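PDB 3TW0: cell wall surface anchor family protein from Streptococcus agalactiae serogroup V, which serves as the adhesive tip pilin of the bacterial pilus and probably binds host components through its magnesium-binding von Willebrand factor A domain. Local coordinates for residues S31-K36 / V323-N328; E39-L44 / S122-E127; T245-Y250 / Y271-W276. The protein carries 2 engineered substitutions. All blocks are in the same frame, centred on the assembly; numbering follows the deposited sequence.

Contact 1. Residues S31-K36 / V323-N328; sequences SQRALK and VGIGVN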
loop_
_atom_site.group_PDB
_atom_site.type_symbol
_atom_site.label_atom_id
_atom_site.label_comp_id
_atom_site.label_asym_id
_atom_site.label_seq_id
_atom_site.Cartn_x
_atom_site.Cartn_y
_atom_site.Cartn_z
ATOM N N SER A 31 -5.807 -2.090 -19.841
ATOM C CA SER A 31 -6.477 -0.885 -19.362
ATOM C C SER A 31 -5.545 0.332 -19.341
ATOM O O SER A 31 -6.006 1.448 -19.115
ATOM C CB SER A 31 -7.065 -1.138 -17.975
ATOM O OG SER A 31 -8.339 -1.744 -18.062
ATOM N N GLN A 32 -4.247 0.097 -19.569
ATOM C CA GLN A 32 -3.186 1.131 -19.608
ATOM C C GLN A 32 -3.178 2.027 -18.375
ATOM O O GLN A 32 -3.085 3.257 -18.460
ATOM C CB GLN A 32 -3.246 1.948 -20.893
ATOM C CG GLN A 32 -3.024 1.122 -22.168
ATOM C CD GLN A 32 -3.154 1.956 -23.452
ATOM O OE1 GLN A 32 -2.244 1.984 -24.269
ATOM N NE2 GLN A 32 -4.288 2.625 -23.625
ATOM N N ARG A 33 -3.266 1.376 -17.220
ATOM C CA ARG A 33 -3.360 2.072 -15.949
ATOM C C ARG A 33 -2.232 3.086 -15.746
ATOM O O ARG A 33 -2.498 4.265 -15.548
ATOM C CB ARG A 33 -3.443 1.068 -14.807
ATOM C CG ARG A 33 -4.833 0.502 -14.602
ATOM C CD ARG A 33 -4.807 -0.460 -13.486
ATOM N NE ARG A 33 -6.125 -0.999 -13.222
ATOM C CZ ARG A 33 -6.363 -2.235 -12.798
ATOM N NH1 ARG A 33 -5.353 -3.074 -12.603
ATOM N NH2 ARG A 33 -7.626 -2.629 -12.574
ATOM N N ALA A 34 -0.983 2.647 -15.862
ATOM C CA ALA A 34 0.150 3.529 -15.549
ATOM C C ALA A 34 0.303 4.672 -16.534
ATOM O O ALA A 34 0.602 5.802 -16.137
ATOM C CB ALA A 34 1.415 2.762 -15.460
ATOM N N LEU A 35 0.131 4.368 -17.817
ATOM C CA LEU A 35 0.232 5.402 -18.855
ATOM C C LEU A 35 -0.806 6.486 -18.559
ATOM O O LEU A 35 -0.485 7.681 -18.560
ATOM C CB LEU A 35 0.023 4.812 -20.263
ATOM C CG LEU A 35 -0.237 5.741 -21.480
ATOM C CD1 LEU A 35 0.906 6.689 -21.796
ATOM C CD2 LEU A 35 -0.604 4.931 -22.725
ATOM N N LYS A 36 -2.032 6.055 -18.285
ATOM C CA LYS A 36 -3.148 6.977 -18.068
ATOM C C LYS A 36 -2.995 7.763 -16.772
ATOM O O LYS A 36 -3.308 8.958 -16.720
ATOM C CB LYS A 36 -4.484 6.223 -18.166
ATOM C CG LYS A 36 -4.814 5.744 -19.628
ATOM C CD LYS A 36 -6.073 4.863 -19.765
ATOM C CE LYS A 36 -7.006 4.982 -18.545
ATOM N NZ LYS A 36 -8.441 5.237 -18.909
ATOM N N VAL A 323 -8.406 9.983 -7.822
ATOM C CA VAL A 323 -8.750 9.677 -9.209
ATOM C C VAL A 323 -8.516 8.206 -9.512
ATOM O O VAL A 323 -7.386 7.714 -9.440
ATOM C CB VAL A 323 -8.035 10.616 -10.193
ATOM C CG1 VAL A 323 -8.053 10.065 -11.637
ATOM C CG2 VAL A 323 -8.714 11.969 -10.143
ATOM N N GLY A 324 -9.609 7.516 -9.822
ATOM C CA GLY A 324 -9.594 6.083 -10.093
ATOM C C GLY A 324 -9.241 5.707 -11.513
ATOM O O GLY A 324 -9.819 6.199 -12.475
ATOM N N ILE A 325 -8.292 4.813 -11.667
ATOM C CA ILE A 325 -7.896 4.428 -13.013
ATOM C C ILE A 325 -8.141 2.950 -13.284
ATOM O O ILE A 325 -7.594 2.095 -12.594
ATOM C CB ILE A 325 -6.422 4.795 -13.289
ATOM C CG1 ILE A 325 -6.225 6.311 -13.126
ATOM C CG2 ILE A 325 -5.988 4.292 -14.691
ATOM C CD1 ILE A 325 -5.429 6.927 -14.189
ATOM N N GLY A 326 -8.944 2.668 -14.305
ATOM C CA GLY A 326 -9.288 1.298 -14.708
ATOM C C GLY A 326 -9.637 0.401 -13.530
ATOM O O GLY A 326 -8.950 -0.594 -13.286
ATOM N N VAL A 327 -10.703 0.752 -12.813
ATOM C CA VAL A 327 -10.982 0.202 -11.469
ATOM C C VAL A 327 -11.717 -1.137 -11.548
ATOM O O VAL A 327 -12.863 -1.196 -12.034
ATOM C CB VAL A 327 -11.831 1.218 -10.618
ATOM C CG1 VAL A 327 -12.157 0.676 -9.202
ATOM C CG2 VAL A 327 -11.123 2.579 -10.520
ATOM N N ASN A 328 -11.076 -2.205 -11.069
ATOM C CA ASN A 328 -11.744 -3.518 -11.005
ATOM C C ASN A 328 -11.477 -4.327 -9.735
ATOM O O ASN A 328 -12.022 -5.406 -9.601
ATOM C CB ASN A 328 -11.436 -4.377 -12.256
ATOM C CG ASN A 328 -10.023 -4.977 -12.231
ATOM O OD1 ASN A 328 -9.286 -4.814 -11.261
ATOM N ND2 ASN A 328 -9.636 -5.644 -13.314
#

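Contact 2. Residues E39-L44 / S122-E127; sequences EAVEKL and SRIPKE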
loop_
_atom_site.group_PDB
_atom_site.type_symbol
_atom_site.label_atom_id
_atom_site.label_comp_id
_atom_site.label_asym_id
_atom_site.label_seq_id
_atom_site.Cartn_x
_atom_site.Cartn_y
_atom_site.Cartn_z
ATOM N N GLU A 39 -0.330 10.410 -17.368
ATOM C CA GLU A 39 -0.876 11.521 -18.165
ATOM C C GLU A 39 -1.766 12.441 -17.350
ATOM O O GLU A 39 -1.713 13.668 -17.475
ATOM C CB GLU A 39 -1.578 10.978 -19.405
ATOM C CG GLU A 39 -0.535 10.420 -20.391
ATOM C CD GLU A 39 -1.136 9.869 -21.655
ATOM O OE1 GLU A 39 -2.367 9.623 -21.686
ATOM O OE2 GLU A 39 -0.370 9.689 -22.616
ATOM N N ALA A 40 -2.556 11.845 -16.472
ATOM C CA ALA A 40 -3.422 12.617 -15.596
ATOM C C ALA A 40 -2.570 13.510 -14.700
ATOM O O ALA A 40 -2.856 14.705 -14.558
ATOM C CB ALA A 40 -4.281 11.681 -14.762
ATOM N N VAL A 41 -1.526 12.937 -14.101
ATOM C CA VAL A 41 -0.555 13.730 -13.308
ATOM C C VAL A 41 0.063 14.890 -14.116
ATOM O O VAL A 41 0.044 16.038 -13.678
ATOM C CB VAL A 41 0.556 12.842 -12.691
ATOM C CG1 VAL A 41 1.613 13.710 -11.967
ATOM C CG2 VAL A 41 -0.041 11.824 -11.755
ATOM N N GLU A 42 0.600 14.596 -15.303
ATOM C CA GLU A 42 1.091 15.665 -16.193
ATOM C C GLU A 42 0.083 16.809 -16.331
ATOM O O GLU A 42 0.454 17.994 -16.266
ATOM C CB GLU A 42 1.387 15.103 -17.582
ATOM C CG GLU A 42 2.801 14.573 -17.733
ATOM C CD GLU A 42 3.009 13.732 -18.980
ATOM O OE1 GLU A 42 2.042 13.448 -19.725
ATOM O OE2 GLU A 42 4.166 13.327 -19.213
ATOM N N LYS A 43 -1.186 16.454 -16.524
ATOM C CA LYS A 43 -2.248 17.456 -16.728
ATOM C C LYS A 43 -2.495 18.230 -15.449
ATOM O O LYS A 43 -2.727 19.439 -15.473
ATOM C CB LYS A 43 -3.557 16.806 -17.198
ATOM C CG LYS A 43 -3.867 16.938 -18.695
ATOM C CD LYS A 43 -3.723 15.603 -19.468
ATOM C CE LYS A 43 -4.857 14.602 -19.157
ATOM N NZ LYS A 43 -6.190 15.252 -19.045
ATOM N N LEU A 44 -2.424 17.542 -14.319
ATOM C CA LEU A 44 -2.657 18.222 -13.049
ATOM C C LEU A 44 -1.527 19.216 -12.739
ATOM O O LEU A 44 -1.775 20.386 -12.428
ATOM C CB LEU A 44 -2.909 17.223 -11.926
ATOM C CG LEU A 44 -3.170 17.948 -10.617
ATOM C CD1 LEU A 44 -4.588 18.508 -10.503
ATOM C CD2 LEU A 44 -2.899 17.016 -9.539
ATOM N N SER A 122 9.646 15.087 -15.521
ATOM C CA SER A 122 10.555 14.083 -16.121
ATOM C C SER A 122 10.595 12.784 -15.296
ATOM O O SER A 122 10.921 11.707 -15.803
ATOM C CB SER A 122 11.979 14.639 -16.271
ATOM O OG SER A 122 12.717 14.568 -15.045
ATOM N N ARG A 123 10.256 12.884 -14.020
ATOM C CA ARG A 123 10.264 11.717 -13.149
ATOM C C ARG A 123 8.925 10.941 -13.093
ATOM O O ARG A 123 8.830 9.906 -12.412
ATOM C CB ARG A 123 10.683 12.147 -11.765
ATOM C CG ARG A 123 12.157 12.481 -11.687
ATOM C CD ARG A 123 12.541 12.718 -10.267
ATOM N NE ARG A 123 13.872 13.292 -10.184
ATOM C CZ ARG A 123 14.363 13.885 -9.105
ATOM N NH1 ARG A 123 13.641 14.010 -8.012
ATOM N NH2 ARG A 123 15.596 14.355 -9.121
ATOM N N ILE A 124 7.921 11.418 -13.830
ATOM C CA ILE A 124 6.622 10.762 -13.882
ATOM C C ILE A 124 6.737 9.468 -14.717
ATOM O O ILE A 124 6.905 9.530 -15.922
ATOM C CB ILE A 124 5.549 11.709 -14.503
ATOM C CG1 ILE A 124 5.238 12.901 -13.591
ATOM C CG2 ILE A 124 4.249 10.975 -14.816
ATOM C CD1 ILE A 124 4.465 13.992 -14.319
ATOM N N PRO A 125 6.638 8.287 -14.081
ATOM C CA PRO A 125 6.616 7.062 -14.891
ATOM C C PRO A 125 5.302 6.902 -15.691
ATOM O O PRO A 125 4.241 7.427 -15.292
ATOM C CB PRO A 125 6.706 5.967 -13.839
ATOM C CG PRO A 125 5.958 6.550 -12.653
ATOM C CD PRO A 125 6.430 8.000 -12.642
ATOM N N LYS A 126 5.382 6.154 -16.797
ATOM C CA LYS A 126 4.253 5.879 -17.677
ATOM C C LYS A 126 4.054 4.370 -17.743
ATOM O O LYS A 126 3.237 3.863 -18.512
ATOM C CB LYS A 126 4.529 6.446 -19.084
ATOM C CG LYS A 126 4.753 7.981 -19.130
ATOM C CD LYS A 126 3.439 8.737 -18.972
ATOM C CE LYS A 126 3.615 10.254 -19.076
ATOM N NZ LYS A 126 3.804 10.697 -20.485
ATOM N N GLU A 127 4.818 3.644 -16.937
ATOM C CA GLU A 127 4.710 2.190 -16.903
ATOM C C GLU A 127 5.061 1.731 -15.501
ATOM O O GLU A 127 5.758 2.450 -14.784
ATOM C CB GLU A 127 5.639 1.552 -17.984
ATOM C CG GLU A 127 5.531 0.014 -18.143
ATOM C CD GLU A 127 4.124 -0.459 -18.500
ATOM O OE1 GLU A 127 3.785 -0.525 -19.708
ATOM O OE2 GLU A 127 3.338 -0.756 -17.575
#

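Contact 3. Residues T245-Y250 / Y271-W276; sequences TTQAAY and YIYLYW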
loop_
_atom_site.group_PDB
_atom_site.type_symbol
_atom_site.label_atom_id
_atom_site.label_comp_id
_atom_site.label_asym_id
_atom_site.label_seq_id
_atom_site.Cartn_x
_atom_site.Cartn_y
_atom_site.Cartn_z
ATOM N N THR A 245 -8.532 -27.215 -3.475
ATOM C CA THR A 245 -9.091 -27.261 -2.137
ATOM C C THR A 245 -8.034 -27.750 -1.142
ATOM O O THR A 245 -8.189 -27.629 0.078
ATOM C CB THR A 245 -10.328 -28.215 -2.129
ATOM O OG1 THR A 245 -10.500 -28.800 -0.835
ATOM C CG2 THR A 245 -10.164 -29.351 -3.151
ATOM N N THR A 246 -6.961 -28.317 -1.679
ATOM C CA THR A 246 -6.023 -29.075 -0.877
ATOM C C THR A 246 -4.743 -28.265 -0.687
ATOM O O THR A 246 -4.342 -27.507 -1.580
ATOM C CB THR A 246 -5.767 -30.504 -1.477
ATOM O OG1 THR A 246 -4.378 -30.659 -1.781
ATOM C CG2 THR A 246 -6.576 -30.742 -2.764
ATOM N N GLN A 247 -4.137 -28.395 0.494
ATOM C CA GLN A 247 -2.983 -27.564 0.879
ATOM C C GLN A 247 -1.772 -27.904 0.020
ATOM O O GLN A 247 -1.481 -29.075 -0.166
ATOM C CB GLN A 247 -2.658 -27.733 2.376
ATOM C CG GLN A 247 -1.268 -27.226 2.770
ATOM C CD GLN A 247 -1.056 -27.065 4.262
ATOM O OE1 GLN A 247 -1.652 -27.772 5.084
ATOM N NE2 GLN A 247 -0.187 -26.133 4.623
ATOM N N ALA A 248 -1.075 -26.889 -0.499
ATOM C CA ALA A 248 0.174 -27.118 -1.229
ATOM C C ALA A 248 1.325 -27.489 -0.318
ATOM O O ALA A 248 1.310 -27.204 0.881
ATOM C CB ALA A 248 0.550 -25.918 -2.095
ATOM N N ALA A 249 2.322 -28.139 -0.900
ATOM C CA ALA A 249 3.513 -28.532 -0.182
ATOM C C ALA A 249 4.770 -28.317 -1.040
ATOM O O ALA A 249 4.703 -28.226 -2.263
ATOM C CB ALA A 249 3.399 -29.978 0.273
ATOM N N TYR A 250 5.913 -28.214 -0.387
ATOM C CA TYR A 250 7.188 -28.055 -1.060
ATOM C C TYR A 250 7.933 -29.372 -0.884
ATOM O O TYR A 250 8.332 -29.719 0.236
ATOM C CB TYR A 250 7.960 -26.929 -0.374
ATOM C CG TYR A 250 9.334 -26.609 -0.915
ATOM C CD1 TYR A 250 9.501 -25.639 -1.888
ATOM C CD2 TYR A 250 10.461 -27.232 -0.410
ATOM C CE1 TYR A 250 10.743 -25.322 -2.372
ATOM C CE2 TYR A 250 11.732 -26.918 -0.889
ATOM C CZ TYR A 250 11.858 -25.969 -1.877
ATOM O OH TYR A 250 13.106 -25.652 -2.367
ATOM N N TYR A 271 8.036 -33.540 2.829
ATOM C CA TYR A 271 7.359 -32.330 2.347
ATOM C C TYR A 271 7.237 -31.260 3.444
ATOM O O TYR A 271 6.872 -31.572 4.598
ATOM C CB TYR A 271 5.932 -32.660 1.902
ATOM C CG TYR A 271 5.817 -33.464 0.636
ATOM C CD1 TYR A 271 5.716 -34.853 0.694
ATOM C CD2 TYR A 271 5.802 -32.844 -0.618
ATOM C CE1 TYR A 271 5.597 -35.616 -0.445
ATOM C CE2 TYR A 271 5.686 -33.595 -1.780
ATOM C CZ TYR A 271 5.588 -34.991 -1.677
ATOM O OH TYR A 271 5.482 -35.777 -2.788
ATOM N N ILE A 272 7.504 -30.007 3.068
ATOM C CA ILE A 272 7.183 -28.849 3.903
ATOM C C ILE A 272 5.829 -28.302 3.457
ATOM O O ILE A 272 5.697 -27.761 2.337
ATOM C CB ILE A 272 8.246 -27.746 3.776
ATOM C CG1 ILE A 272 9.640 -28.294 4.114
ATOM C CG2 ILE A 272 7.890 -26.563 4.661
ATOM C CD1 ILE A 272 10.734 -27.311 3.827
ATOM N N TYR A 273 4.816 -28.475 4.306
ATOM C CA TYR A 273 3.481 -27.970 4.000
ATOM C C TYR A 273 3.510 -26.457 4.174
ATOM O O TYR A 273 4.101 -25.955 5.140
ATOM C CB TYR A 273 2.423 -28.661 4.867
ATOM C CG TYR A 273 2.200 -30.063 4.361
ATOM C CD1 TYR A 273 3.045 -31.127 4.761
ATOM C CD2 TYR A 273 1.202 -30.329 3.408
ATOM C CE1 TYR A 273 2.862 -32.437 4.252
ATOM C CE2 TYR A 273 1.013 -31.617 2.898
ATOM C CZ TYR A 273 1.846 -32.666 3.324
ATOM O OH TYR A 273 1.645 -33.931 2.811
ATOM N N LEU A 274 2.896 -25.758 3.218
ATOM C CA LEU A 274 3.040 -24.313 3.039
ATOM C C LEU A 274 1.888 -23.501 3.647
ATOM O O LEU A 274 0.709 -23.860 3.510
ATOM C CB LEU A 274 3.202 -23.984 1.551
ATOM C CG LEU A 274 4.419 -24.674 0.894
ATOM C CD1 LEU A 274 4.425 -24.403 -0.561
ATOM C CD2 LEU A 274 5.772 -24.255 1.532
ATOM N N TYR A 275 2.269 -22.421 4.334
ATOM C CA TYR A 275 1.357 -21.458 4.931
ATOM C C TYR A 275 1.764 -20.076 4.438
ATOM O O TYR A 275 2.952 -19.811 4.139
ATOM C CB TYR A 275 1.460 -21.480 6.480
ATOM C CG TYR A 275 1.085 -22.808 7.112
ATOM C CD1 TYR A 275 1.910 -23.915 6.976
ATOM C CD2 TYR A 275 -0.095 -22.949 7.831
ATOM C CE1 TYR A 275 1.572 -25.132 7.515
ATOM C CE2 TYR A 275 -0.443 -24.186 8.397
ATOM C CZ TYR A 275 0.406 -25.258 8.229
ATOM O OH TYR A 275 0.101 -26.470 8.755
ATOM N N TRP A 276 0.780 -19.184 4.355
ATOM C CA TRP A 276 1.053 -17.789 4.113
ATOM C C TRP A 276 1.894 -17.318 5.299
ATOM O O TRP A 276 1.687 -17.777 6.423
ATOM C CB TRP A 276 -0.265 -17.027 4.087
ATOM C CG TRP A 276 -1.207 -17.496 3.011
ATOM C CD1 TRP A 276 -2.416 -18.094 3.176
ATOM C CD2 TRP A 276 -1.000 -17.391 1.604
ATOM N NE1 TRP A 276 -2.982 -18.372 1.956
ATOM C CE2 TRP A 276 -2.128 -17.947 0.973
ATOM C CE3 TRP A 276 0.039 -16.877 0.811
ATOM C CZ2 TRP A 276 -2.257 -17.996 -0.416
ATOM C CZ3 TRP A 276 -0.090 -16.931 -0.563
ATOM C CH2 TRP A 276 -1.235 -17.479 -1.161
#

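Contact 1. Residues S31-K36 / V323-N328
Arg33, in the first turn of helix 33-48, reaches across to the chain that leaves strand 319-324 and holds it chiefly by the carbonyl of Gly326. Its CB passes the CG2 methyl of Ile325 at 4.1 Å. CG touches the same methyl and, with CD, runs past Ile325 O, to which NE makes a long, weak bond. The chain is extended from CG to NE, which carries the guanidinium beyond Ile325 to the carbonyl of Gly326. There NE donates to Gly326 O at 2.9 Å, with the oxygen in the guanidinium plane; NH2 points at the same oxygen, but their modelled separation is too short to trust. NH2 also makes a weak bond to OD1 of Asn328, whose amide stands nearly perpendicular to the guanidinium; OD1 in turn accepts from the backbone N of Asp330. The remaining nitrogen, NH1, donates to Ser22 O. Ile325 CD1 packs against the backbone of Lys36, 3.6 Å from Lys36 C. Because Ser22 is a magnesium ligand, Arg33 is a second-shell residue, tying the turn after strand 319-324 to the metal-binding loop. This is the metal-site end of a Rossmann-like von Willebrand factor A domain, the position of the MIDAS.

Contact 2. Residues E39-L44 / S122-E127
Lys126 takes a kinked path to Glu42: its chain bends at chi2 (-75°) and again at chi4 (76°), turning NZ toward the carboxylate. Glu42, by contrast, stays extended beyond CG, chi2 167°, so that its carboxylate reaches out from helix 33-48 across the lysine at about a right angle. The resulting salt bridge is lopsided. NZ lies 2.9 Å from OE2 of Glu42, approaching on the syn side but well out of the carboxylate plane, whereas its bond to OE1 of the same residue is weak. CE comes along with NZ, 3.1 Å from Glu42 OE2, so the last carbon of the lysine also lies against the carboxylate. One turn earlier on the helix, Glu39 lends a second negative charge: its OE2 is 4.8 Å from Lys126 NZ, too far for a bond but near enough that it may help to hold the ammonium in place.

Beside the salt bridge the contact is apolar. Ile124 directs CD1 at the helix, where the methyl meets CG1 of Val41 at 3.7 Å and the aliphatic CG of Glu42 at 3.8 Å. Glu42 therefore takes part in both, its methylene packing on the isoleucine and its carboxylate pairing with the lysine. Ile124 and Val41 pass alongside one another in opposite directions, and both are buried.

The 122-127 segment follows helix 114-122 and runs beside helix 33-48. On the sheet side, Val41 rests on Val15 and Leu17 of strand 11-18 and on Val171 of strand 165-172, while Pro125 also reaches Leu17. Helix 33-48 and the chain leaving helix 114-122 thus sit side by side on strand 11-18, with Leu17 touched from both.

Contact 3. Residues T245-Y250 / Y271-W276
Tyr271 begins the second strand by laying its ring beside Ala249, CD2 to the alanine CB at 3.8 Å, while its CA makes a C-H...O contact with Tyr250 O. Ile272 follows as the hydrogen-bonded antiparallel partner of Tyr250. Ile272 N donates to Tyr250 O at 3.0 Å, and Ile272 O accepts from Tyr250 N, closing a two-bond ring between the backbones. The two side chains share one face of the sheet, where their CB atoms meet.

Tyr273 pairs with Ala249 at a non-hydrogen-bonded position, with the CA atoms 4.2 Å apart. On this opposite face Ala249 CB sits over the Tyr273 ring in a CH-pi contact, 4.1 Å from the centroid and away from the ring centre, nearer CD2 and CE2. Gln247 CG comes up to the edge of the same ring.

At Leu274 the backbone N donates to Ala248 O in a nearly straight bond (168°), and the side chain lies against that strand, with CD2 3.9 Å from Tyr250 CB. The carbonyl of Leu274 receives a side-chain donor: Gln247, with CG anti to its own N (chi1 164°) and the chain extended beyond it, delivers NE2 to Leu274 O at 2.7 Å. That donor stands above the carbonyl plane rather than on a lone pair. Leu274 also bonds to the backbone of Val239. Tyr275 turns one ring face to Gln247 NE2, which lies 3.5 Å above the plane and toward the edge of the ring.

Tyr250, Ile272 and Leu274 all pack on Leu85. It is an ordinary antiparallel strand pairing, with 249-251 at the end of a small antiparallel sheet and 271-276 linking it to strand 70-78, separate from the parallel sheet of the von Willebrand factor A fold.

From the N terminus the chain forms strand 11-18 and then helix 33-48, which carries one side of both contact 1 and contact 2. Contact 2 closes first, when the chain returns after helix 114-122. Contact 3 closes later and locally, between 245-250 and 271-276, in series with contact 2. Contact 1 closes last, at the end of strand 319-324, and its long loop encloses the other two. Contacts 1 and 2 touch through Ala34 and Leu35 packing on Lys126 and Glu127, so that one helix is tied to the end of strand 319-324 and to the loop after helix 114-122. Contact 3 lies in the antiparallel sheet, its centre about 35 Å from that of contact 1.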